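Local coordinates for protein tumour necrosis factor receptor (Ectromelia virus, PDB 3ON9) that sequesters chemokines through its SECRET domain, the part described here, and as a whole protein probably also binds host tumour necrosis factor to blunt immune defence, at residues I13-V18 / D118-L123; T21-S26 / D54-V59; S36-T41 / I87-G92. All blocks are in the same frame, centred on the assembly; numbering follows the deposited sequence.

Contact 1. Residues I13-V18 / D118-L123; sequences INMYPV and DCLSNL
I13 touches L123 through branch methyls: its CG2 lies 3.6 Å from L123 CD1, the two side chains running side by side in the same direction. From N14 only the backbone takes part, its O receiving the CA hydrogen of L123. M15 pairs with L123 in an antiparallel non-hydrogen-bonded position. With CG anti to its carbonyl carbon (chi1 -58°), its flexible thioether chain passes beside L123, and CG sits 3.8 Å from CD1 of L120, a second leucine lying obliquely across it.

Y16 carries the polar part. Its N gives a hydrogen bond to N122 O (3.0 Å), while its O takes a fairly straight one from N122 N (2.9 Å, 163° at the hydrogen) and a weak one from S121 N (2.8 Å). Two residues thus face one, a classic beta bulge. S121 OG stands at the tyrosine ring edge, in its plane, with both Y16 O and N122 OD1 in reach of its single proton.

The peptide bond before P17 is cis, and P17 CB lies over one face of the Y16 ring, offset toward its rim. A water donates to P17 O and C119 O (both 2.8 Å). At the bulge, then, Y16 O accepts two backbone N-H groups, one of them weakly, with the S121 hydroxyl also close by; M15 and L123 pack on the opposite face of the sheet from Y16 and N122, and the loop residue L120 lies against M15.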
loop_
_atom_site.group_PDB
_atom_site.type_symbol
_atom_site.label_atom_id
_atom_site.label_comp_id
_atom_site.label_asym_id
_atom_site.label_seq_id
_atom_site.Cartn_x
_atom_site.Cartn_y
_atom_site.Cartn_z
ATOM N N ILE A 13 1.493 3.968 -0.197
ATOM C CA ILE A 13 1.996 4.243 -1.532
ATOM C C ILE A 13 2.236 5.745 -1.679
ATOM O O ILE A 13 1.296 6.543 -1.620
ATOM C CB ILE A 13 0.999 3.756 -2.631
ATOM C CG1 ILE A 13 0.545 2.304 -2.386
ATOM C CG2 ILE A 13 1.630 3.875 -4.011
ATOM C CD1 ILE A 13 -0.762 2.159 -1.579
ATOM N N ASN A 14 3.496 6.142 -1.872
ATOM C CA ASN A 14 3.817 7.559 -2.024
ATOM C C ASN A 14 4.266 7.818 -3.452
ATOM O O ASN A 14 4.989 7.011 -4.020
ATOM C CB ASN A 14 4.880 7.978 -1.001
ATOM C CG ASN A 14 4.403 7.767 0.419
ATOM O OD1 ASN A 14 3.209 7.896 0.697
ATOM N ND2 ASN A 14 5.315 7.412 1.319
ATOM N N MET A 15 3.794 8.908 -4.047
ATOM C CA MET A 15 3.911 9.081 -5.492
ATOM C C MET A 15 4.244 10.514 -5.886
ATOM O O MET A 15 3.746 11.458 -5.281
ATOM C CB MET A 15 2.593 8.679 -6.173
ATOM C CG MET A 15 2.174 7.245 -5.880
ATOM S SD MET A 15 0.627 6.798 -6.694
ATOM C CE MET A 15 -0.547 7.716 -5.691
ATOM N N TYR A 16 5.071 10.666 -6.913
ATOM C CA TYR A 16 5.379 11.979 -7.457
ATOM C C TYR A 16 5.733 11.838 -8.930
ATOM O O TYR A 16 6.456 10.927 -9.296
ATOM C CB TYR A 16 6.568 12.594 -6.708
ATOM C CG TYR A 16 6.798 14.042 -7.060
ATOM C CD1 TYR A 16 6.237 15.055 -6.296
ATOM C CD2 TYR A 16 7.544 14.392 -8.172
ATOM C CE1 TYR A 16 6.420 16.386 -6.630
ATOM C CE2 TYR A 16 7.738 15.721 -8.507
ATOM C CZ TYR A 16 7.176 16.704 -7.730
ATOM O OH TYR A 16 7.370 18.022 -8.064
ATOM N N PRO A 17 5.206 12.728 -9.786
ATOM C CA PRO A 17 4.247 13.789 -9.475
ATOM C C PRO A 17 2.813 13.338 -9.746
ATOM O O PRO A 17 2.577 12.529 -10.652
ATOM C CB PRO A 17 4.586 14.879 -10.499
ATOM C CG PRO A 17 5.217 14.126 -11.668
ATOM C CD PRO A 17 5.584 12.730 -11.213
ATOM N N VAL A 18 1.868 13.862 -8.976
ATOM C CA VAL A 18 0.457 13.662 -9.296
ATOM C C VAL A 18 -0.156 14.987 -9.721
ATOM O O VAL A 18 0.281 16.060 -9.282
ATOM C CB VAL A 18 -0.360 13.022 -8.142
ATOM C CG1 VAL A 18 0.188 11.633 -7.816
ATOM C CG2 VAL A 18 -0.377 13.905 -6.900
ATOM N N ASP A 118 5.048 4.599 -16.949
ATOM C CA ASP A 118 6.161 5.358 -16.409
ATOM C C ASP A 118 5.765 6.783 -16.037
ATOM O O ASP A 118 6.584 7.707 -16.126
ATOM C CB ASP A 118 7.317 5.365 -17.411
ATOM C CG ASP A 118 6.921 5.936 -18.761
ATOM O OD1 ASP A 118 5.749 6.347 -18.926
ATOM O OD2 ASP A 118 7.787 5.974 -19.662
ATOM N N CYS A 119 4.524 6.957 -15.588
ATOM C CA CYS A 119 4.002 8.281 -15.275
ATOM C C CYS A 119 4.574 8.852 -13.976
ATOM O O CYS A 119 4.470 10.055 -13.725
ATOM C CB CYS A 119 2.466 8.272 -15.218
ATOM S SG CYS A 119 1.730 7.266 -13.890
ATOM N N LEU A 120 5.184 7.999 -13.155
ATOM C CA LEU A 120 5.764 8.482 -11.896
ATOM C C LEU A 120 7.280 8.595 -11.943
ATOM O O LEU A 120 7.962 7.679 -12.393
ATOM C CB LEU A 120 5.373 7.583 -10.721
ATOM C CG LEU A 120 3.872 7.487 -10.430
ATOM C CD1 LEU A 120 3.637 6.517 -9.280
ATOM C CD2 LEU A 120 3.290 8.855 -10.112
ATOM N N SER A 121 7.800 9.721 -11.458
ATOM C CA SER A 121 9.241 9.885 -11.286
ATOM C C SER A 121 9.705 9.260 -9.966
ATOM O O SER A 121 10.848 8.832 -9.855
ATOM C CB SER A 121 9.628 11.365 -11.353
ATOM O OG SER A 121 9.135 12.082 -10.248
ATOM N N ASN A 122 8.816 9.200 -8.975
ATOM C CA ASN A 122 9.127 8.534 -7.710
ATOM C C ASN A 122 7.925 7.732 -7.252
ATOM O O ASN A 122 6.816 8.250 -7.231
ATOM C CB ASN A 122 9.455 9.538 -6.588
ATOM C CG ASN A 122 10.507 10.560 -6.979
ATOM O OD1 ASN A 122 10.273 11.418 -7.832
ATOM N ND2 ASN A 122 11.665 10.504 -6.313
ATOM N N LEU A 123 8.158 6.480 -6.879
ATOM C CA LEU A 123 7.105 5.620 -6.354
ATOM C C LEU A 123 7.698 4.836 -5.202
ATOM O O LEU A 123 8.676 4.109 -5.383
ATOM C CB LEU A 123 6.614 4.658 -7.439
ATOM C CG LEU A 123 5.681 3.517 -7.011
ATOM C CD1 LEU A 123 4.434 4.063 -6.282
ATOM C CD2 LEU A 123 5.276 2.658 -8.205
HETATM O O HOH W 1 2.317 11.842 -13.305
#

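Contact 2. Residues T21-S26 / D54-V59; sequences TSCNSS and DYYSVV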
loop_
_atom_site.group_PDB
_atom_site.type_symbol
_atom_site.label_atom_id
_atom_site.label_comp_id
_atom_site.label_asym_id
_atom_site.label_seq_id
_atom_site.Cartn_x
_atom_site.Cartn_y
_atom_site.Cartn_z
ATOM N N THR A 21 -6.197 15.628 -7.439
ATOM C CA THR A 21 -6.399 15.496 -6.001
ATOM C C THR A 21 -7.672 14.722 -5.685
ATOM O O THR A 21 -7.781 14.102 -4.629
ATOM C CB THR A 21 -6.410 16.869 -5.292
ATOM O OG1 THR A 21 -7.471 17.684 -5.809
ATOM C CG2 THR A 21 -5.072 17.584 -5.514
ATOM N N SER A 22 -8.632 14.752 -6.603
ATOM C CA SER A 22 -9.891 14.050 -6.370
ATOM C C SER A 22 -9.769 12.569 -6.658
ATOM O O SER A 22 -9.237 12.169 -7.693
ATOM C CB SER A 22 -11.005 14.653 -7.222
ATOM O OG SER A 22 -11.326 15.955 -6.762
ATOM N N CYS A 23 -10.262 11.750 -5.738
ATOM C CA CYS A 23 -10.177 10.301 -5.908
ATOM C C CYS A 23 -11.473 9.593 -5.540
ATOM O O CYS A 23 -12.361 10.172 -4.899
ATOM C CB CYS A 23 -9.007 9.717 -5.097
ATOM S SG CYS A 23 -9.035 10.060 -3.313
ATOM N N ASN A 24 -11.562 8.328 -5.941
ATOM C CA ASN A 24 -12.689 7.470 -5.591
ATOM C C ASN A 24 -12.160 6.175 -4.997
ATOM O O ASN A 24 -11.165 5.602 -5.486
ATOM C CB ASN A 24 -13.532 7.160 -6.831
ATOM C CG ASN A 24 -15.002 7.087 -6.514
ATOM O OD1 ASN A 24 -15.558 8.026 -5.958
ATOM N ND2 ASN A 24 -15.643 5.970 -6.856
ATOM N N SER A 25 -12.818 5.706 -3.944
ATOM C CA SER A 25 -12.387 4.490 -3.267
ATOM C C SER A 25 -13.438 3.395 -3.296
ATOM O O SER A 25 -14.637 3.655 -3.103
ATOM C CB SER A 25 -12.063 4.791 -1.801
ATOM O OG SER A 25 -11.946 3.581 -1.052
ATOM N N SER A 26 -12.983 2.166 -3.500
ATOM C CA SER A 26 -13.856 1.011 -3.330
ATOM C C SER A 26 -13.142 -0.143 -2.651
ATOM O O SER A 26 -12.322 -0.828 -3.264
ATOM C CB SER A 26 -14.437 0.547 -4.664
ATOM O OG SER A 26 -15.156 -0.662 -4.463
ATOM N N ASP A 54 -8.822 3.661 3.852
ATOM C CA ASP A 54 -7.778 4.096 2.940
ATOM C C ASP A 54 -7.697 5.604 2.883
ATOM O O ASP A 54 -8.506 6.298 3.489
ATOM C CB ASP A 54 -7.944 3.492 1.543
ATOM C CG ASP A 54 -9.287 3.780 0.917
ATOM O OD1 ASP A 54 -9.960 4.768 1.296
ATOM O OD2 ASP A 54 -9.659 2.993 0.027
ATOM N N TYR A 55 -6.705 6.113 2.160
ATOM C CA TYR A 55 -6.525 7.556 2.079
ATOM C C TYR A 55 -5.671 7.914 0.875
ATOM O O TYR A 55 -4.962 7.068 0.343
ATOM C CB TYR A 55 -5.898 8.103 3.370
ATOM C CG TYR A 55 -4.572 7.477 3.737
ATOM C CD1 TYR A 55 -3.372 8.028 3.294
ATOM C CD2 TYR A 55 -4.516 6.322 4.508
ATOM C CE1 TYR A 55 -2.161 7.460 3.628
ATOM C CE2 TYR A 55 -3.310 5.743 4.841
ATOM C CZ TYR A 55 -2.129 6.315 4.397
ATOM O OH TYR A 55 -0.918 5.730 4.734
ATOM N N TYR A 56 -5.774 9.171 0.451
ATOM C CA TYR A 56 -5.010 9.716 -0.661
ATOM C C TYR A 56 -5.012 11.222 -0.438
ATOM O O TYR A 56 -6.061 11.869 -0.481
ATOM C CB TYR A 56 -5.678 9.346 -2.003
ATOM C CG TYR A 56 -5.066 10.009 -3.217
ATOM C CD1 TYR A 56 -3.971 9.448 -3.862
ATOM C CD2 TYR A 56 -5.589 11.194 -3.725
ATOM C CE1 TYR A 56 -3.396 10.064 -4.977
ATOM C CE2 TYR A 56 -5.027 11.813 -4.830
ATOM C CZ TYR A 56 -3.936 11.237 -5.457
ATOM O OH TYR A 56 -3.390 11.845 -6.566
ATOM N N SER A 57 -3.842 11.778 -0.157
ATOM C CA SER A 57 -3.740 13.169 0.250
ATOM C C SER A 57 -2.534 13.806 -0.426
ATOM O O SER A 57 -1.458 13.192 -0.508
ATOM C CB SER A 57 -3.624 13.257 1.775
ATOM O OG SER A 57 -3.694 14.602 2.207
ATOM N N VAL A 58 -2.709 15.036 -0.899
ATOM C CA VAL A 58 -1.749 15.662 -1.793
ATOM C C VAL A 58 -1.278 17.031 -1.292
ATOM O O VAL A 58 -2.070 17.834 -0.774
ATOM C CB VAL A 58 -2.349 15.831 -3.219
ATOM C CG1 VAL A 58 -1.360 16.553 -4.124
ATOM C CG2 VAL A 58 -2.731 14.465 -3.807
ATOM N N VAL A 59 0.017 17.292 -1.451
ATOM C CA VAL A 59 0.569 18.622 -1.239
ATOM C C VAL A 59 1.325 18.942 -2.510
ATOM O O VAL A 59 2.312 18.280 -2.836
ATOM C CB VAL A 59 1.531 18.660 -0.052
ATOM C CG1 VAL A 59 2.254 20.014 0.017
ATOM C CG2 VAL A 59 0.776 18.365 1.242
HETATM O O HOH W 2 -6.297 14.164 -2.240
#
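C23 brings its disulfide sulfur against the aromatic ring of Y56, meeting it neither squarely over the face nor in the ring plane. SG lies 4.7 Å from the ring centroid and 58° off the ring normal, with Y56 CD2 its near atom at 3.7 Å. Polarisable sulfur suits such a place beside a buried ring, and its bond to C160 fixes where it stands. The tyrosine reaches across because its CG is anti to the backbone N (chi1 173°); farther out its hydroxyl is hydrogen-bonded to K20 O, so the ring is held by both its polar end and its flank.

At the ring edge, in plane, sits the backbone oxygen of T21, 3.6 Å from Y56 CE2. A water lies between T21 O and Y56 O, within hydrogen-bonding distance of both, although other acceptors compete for its protons. Beyond it, T21 CG2 meets V58 CB at 4.0 Å, the two branched side chains crossing at about a right angle.

The remaining end of the contact is polar. S25 OG donates to D54 OD2 over a short 2.6 Å, and D54 OD2 accepts with its syn lone pair, on the side of the other carboxylate oxygen; a small hydroxyl side chain and a short acid are enough to span the gap.

The two backbones run nearly antiparallel, yet their CA atoms stay 6.3 Å (T21 to V58) or more apart, too far for sheet pairing. Segment 21-26 leads into edge strand 24-26 and faces edge strand 51-59 of the other sheet: an edge of a beta-sandwich where side chains and a water, rather than backbone bonds, bridge the two sheets.

Contact 3. Residues S36-T41 / I87-G92; sequences SELTIT and IKCNSG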
loop_
_atom_site.group_PDB
_atom_site.type_symbol
_atom_site.label_atom_id
_atom_site.label_comp_id
_atom_site.label_asym_id
_atom_site.label_seq_id
_atom_site.Cartn_x
_atom_site.Cartn_y
_atom_site.Cartn_z
ATOM N N SER A 36 -8.299 10.048 -11.965
ATOM C CA SER A 36 -8.484 9.852 -13.393
ATOM C C SER A 36 -7.162 9.531 -14.079
ATOM O O SER A 36 -7.145 9.275 -15.279
ATOM C CB SER A 36 -9.092 11.095 -14.034
ATOM O OG SER A 36 -8.281 12.233 -13.797
ATOM N N GLU A 37 -6.051 9.560 -13.334
ATOM C CA GLU A 37 -4.734 9.305 -13.947
ATOM C C GLU A 37 -3.979 8.110 -13.351
ATOM O O GLU A 37 -3.035 7.605 -13.963
ATOM C CB GLU A 37 -3.850 10.558 -13.893
ATOM C CG GLU A 37 -3.371 10.875 -12.490
ATOM C CD GLU A 37 -2.492 12.110 -12.408
ATOM O OE1 GLU A 37 -2.116 12.682 -13.452
ATOM O OE2 GLU A 37 -2.190 12.508 -11.271
ATOM N N LEU A 38 -4.390 7.661 -12.167
ATOM C CA LEU A 38 -3.695 6.574 -11.470
ATOM C C LEU A 38 -4.688 5.699 -10.731
ATOM O O LEU A 38 -5.608 6.213 -10.106
ATOM C CB LEU A 38 -2.696 7.145 -10.446
ATOM C CG LEU A 38 -1.339 7.590 -10.990
ATOM C CD1 LEU A 38 -0.697 8.634 -10.073
ATOM C CD2 LEU A 38 -0.425 6.401 -11.184
ATOM N N THR A 39 -4.501 4.380 -10.786
ATOM C CA THR A 39 -5.326 3.482 -9.981
ATOM C C THR A 39 -4.400 2.582 -9.176
ATOM O O THR A 39 -3.444 2.020 -9.712
ATOM C CB THR A 39 -6.246 2.600 -10.836
ATOM O OG1 THR A 39 -7.090 3.431 -11.647
ATOM C CG2 THR A 39 -7.131 1.714 -9.937
ATOM N N ILE A 40 -4.683 2.474 -7.885
ATOM C CA ILE A 40 -3.947 1.561 -7.018
ATOM C C ILE A 40 -4.900 0.441 -6.618
ATOM O O ILE A 40 -5.958 0.699 -6.038
ATOM C CB ILE A 40 -3.427 2.259 -5.760
ATOM C CG1 ILE A 40 -2.595 3.493 -6.133
ATOM C CG2 ILE A 40 -2.611 1.272 -4.913
ATOM C CD1 ILE A 40 -2.285 4.402 -4.952
ATOM N N THR A 41 -4.514 -0.794 -6.934
ATOM C CA THR A 41 -5.344 -1.976 -6.687
ATOM C C THR A 41 -4.639 -2.933 -5.731
ATOM O O THR A 41 -3.510 -3.377 -5.977
ATOM C CB THR A 41 -5.679 -2.716 -8.004
ATOM O OG1 THR A 41 -6.337 -1.814 -8.901
ATOM C CG2 THR A 41 -6.576 -3.934 -7.748
ATOM N N ILE A 87 0.060 -0.473 -9.276
ATOM C CA ILE A 87 -0.129 0.943 -9.551
ATOM C C ILE A 87 -0.231 1.110 -11.068
ATOM O O ILE A 87 0.728 0.829 -11.801
ATOM C CB ILE A 87 1.035 1.794 -8.977
ATOM C CG1 ILE A 87 1.109 1.661 -7.444
ATOM C CG2 ILE A 87 0.873 3.272 -9.371
ATOM C CD1 ILE A 87 1.836 0.423 -6.929
ATOM N N LYS A 88 -1.395 1.556 -11.535
ATOM C CA LYS A 88 -1.682 1.633 -12.971
ATOM C C LYS A 88 -1.785 3.073 -13.457
ATOM O O LYS A 88 -2.686 3.810 -13.048
ATOM C CB LYS A 88 -2.975 0.868 -13.292
ATOM C CG LYS A 88 -3.568 1.136 -14.683
ATOM C CD LYS A 88 -2.621 0.687 -15.793
ATOM C CE LYS A 88 -3.353 0.480 -17.121
ATOM N NZ LYS A 88 -4.110 1.698 -17.562
ATOM N N CYS A 89 -0.839 3.468 -14.317
ATOM C CA CYS A 89 -0.848 4.780 -14.958
ATOM C C CYS A 89 -1.860 4.801 -16.083
ATOM O O CYS A 89 -2.063 3.793 -16.743
ATOM C CB CYS A 89 0.515 5.098 -15.584
ATOM S SG CYS A 89 1.883 5.309 -14.398
ATOM N N ASN A 90 -2.433 5.970 -16.333
ATOM C CA ASN A 90 -3.488 6.104 -17.324
ATOM C C ASN A 90 -3.182 5.445 -18.658
ATOM O O ASN A 90 -4.010 4.707 -19.185
ATOM C CB ASN A 90 -3.855 7.571 -17.543
ATOM C CG ASN A 90 -4.956 7.731 -18.557
ATOM O OD1 ASN A 90 -6.136 7.469 -18.262
ATOM N ND2 ASN A 90 -4.585 8.130 -19.768
ATOM N N SER A 91 -2.011 5.697 -19.225
ATOM C CA SER A 91 -1.701 5.121 -20.532
ATOM C C SER A 91 -0.573 4.094 -20.469
ATOM O O SER A 91 0.138 3.874 -21.452
ATOM C CB SER A 91 -1.387 6.225 -21.545
ATOM O OG SER A 91 -2.569 6.932 -21.896
ATOM N N GLY A 92 -0.424 3.461 -19.311
ATOM C CA GLY A 92 0.593 2.443 -19.128
ATOM C C GLY A 92 0.440 1.258 -20.060
ATOM O O GLY A 92 -0.627 0.631 -20.119
#
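T39 and K88 form an antiparallel hydrogen-bonded pair: T39 N reaches K88 O at 3.0 Å, and K88 N reaches T39 O at 2.8 Å. Just past the end of strand 87-89, and just before strand 38-41 begins, N90 N adds a weak bond to E37 O, poorly aligned at 127° at the hydrogen. CA hydrogens of L38 and I87 point at K88 O and T39 O.

Apolar contacts occupy the face that carries L38, I40, I87 and C89. L38 CD2 touches two partners, lying 3.8 Å from I87 CG2 and 4.1 Å from C89 SG. I87 CG2, anti to the backbone N, extends from the beta-branch to meet it, while the I40 and I87 CG1 atoms approach more loosely. Branched aliphatics suit this inward face, where M15 and I13 pack from the opposing sheet.

Polar side chains gather on the other face and at the turn. T39 and K88 are neighbours there, the threonine hydroxyl being hydrogen-bonded to S34 OG. The lysine, bent at chi2 (63°) and chi4, curls back so that NZ donates to C89 O at 3.0 Å. G92 N donates to the same oxygen from the opposite face of its plane, closing the type I turn from C89 to G92. C89 O therefore has two donors, and the lysine's probable positive charge would further polarise this carbonyl at the turn.

In the fold
The three contacts lie within one beta-sandwich. Contact 1 pairs neighbouring strands of the five-stranded sheet, contact 3 pairs neighbours in the six-stranded one, and contact 2 brings together one edge strand from each sheet, 24-26 with its lead-in and 51-59. Contacts 1 and 3, with centres about 11 Å apart, are covalently linked: C119 SG and C89 SG form a disulfide at 2.0 Å. M15 CE also packs 3.8 Å from I40 CD1. Contacts 1 and 2, about 14 Å between centres, meet where V18 CB comes within 3.6 Å of Y56 OH. Contacts 2 and 3 do not touch, their nearest atoms being about 5 Å apart. Contact 1 closes a chain loop inside which both others are nested.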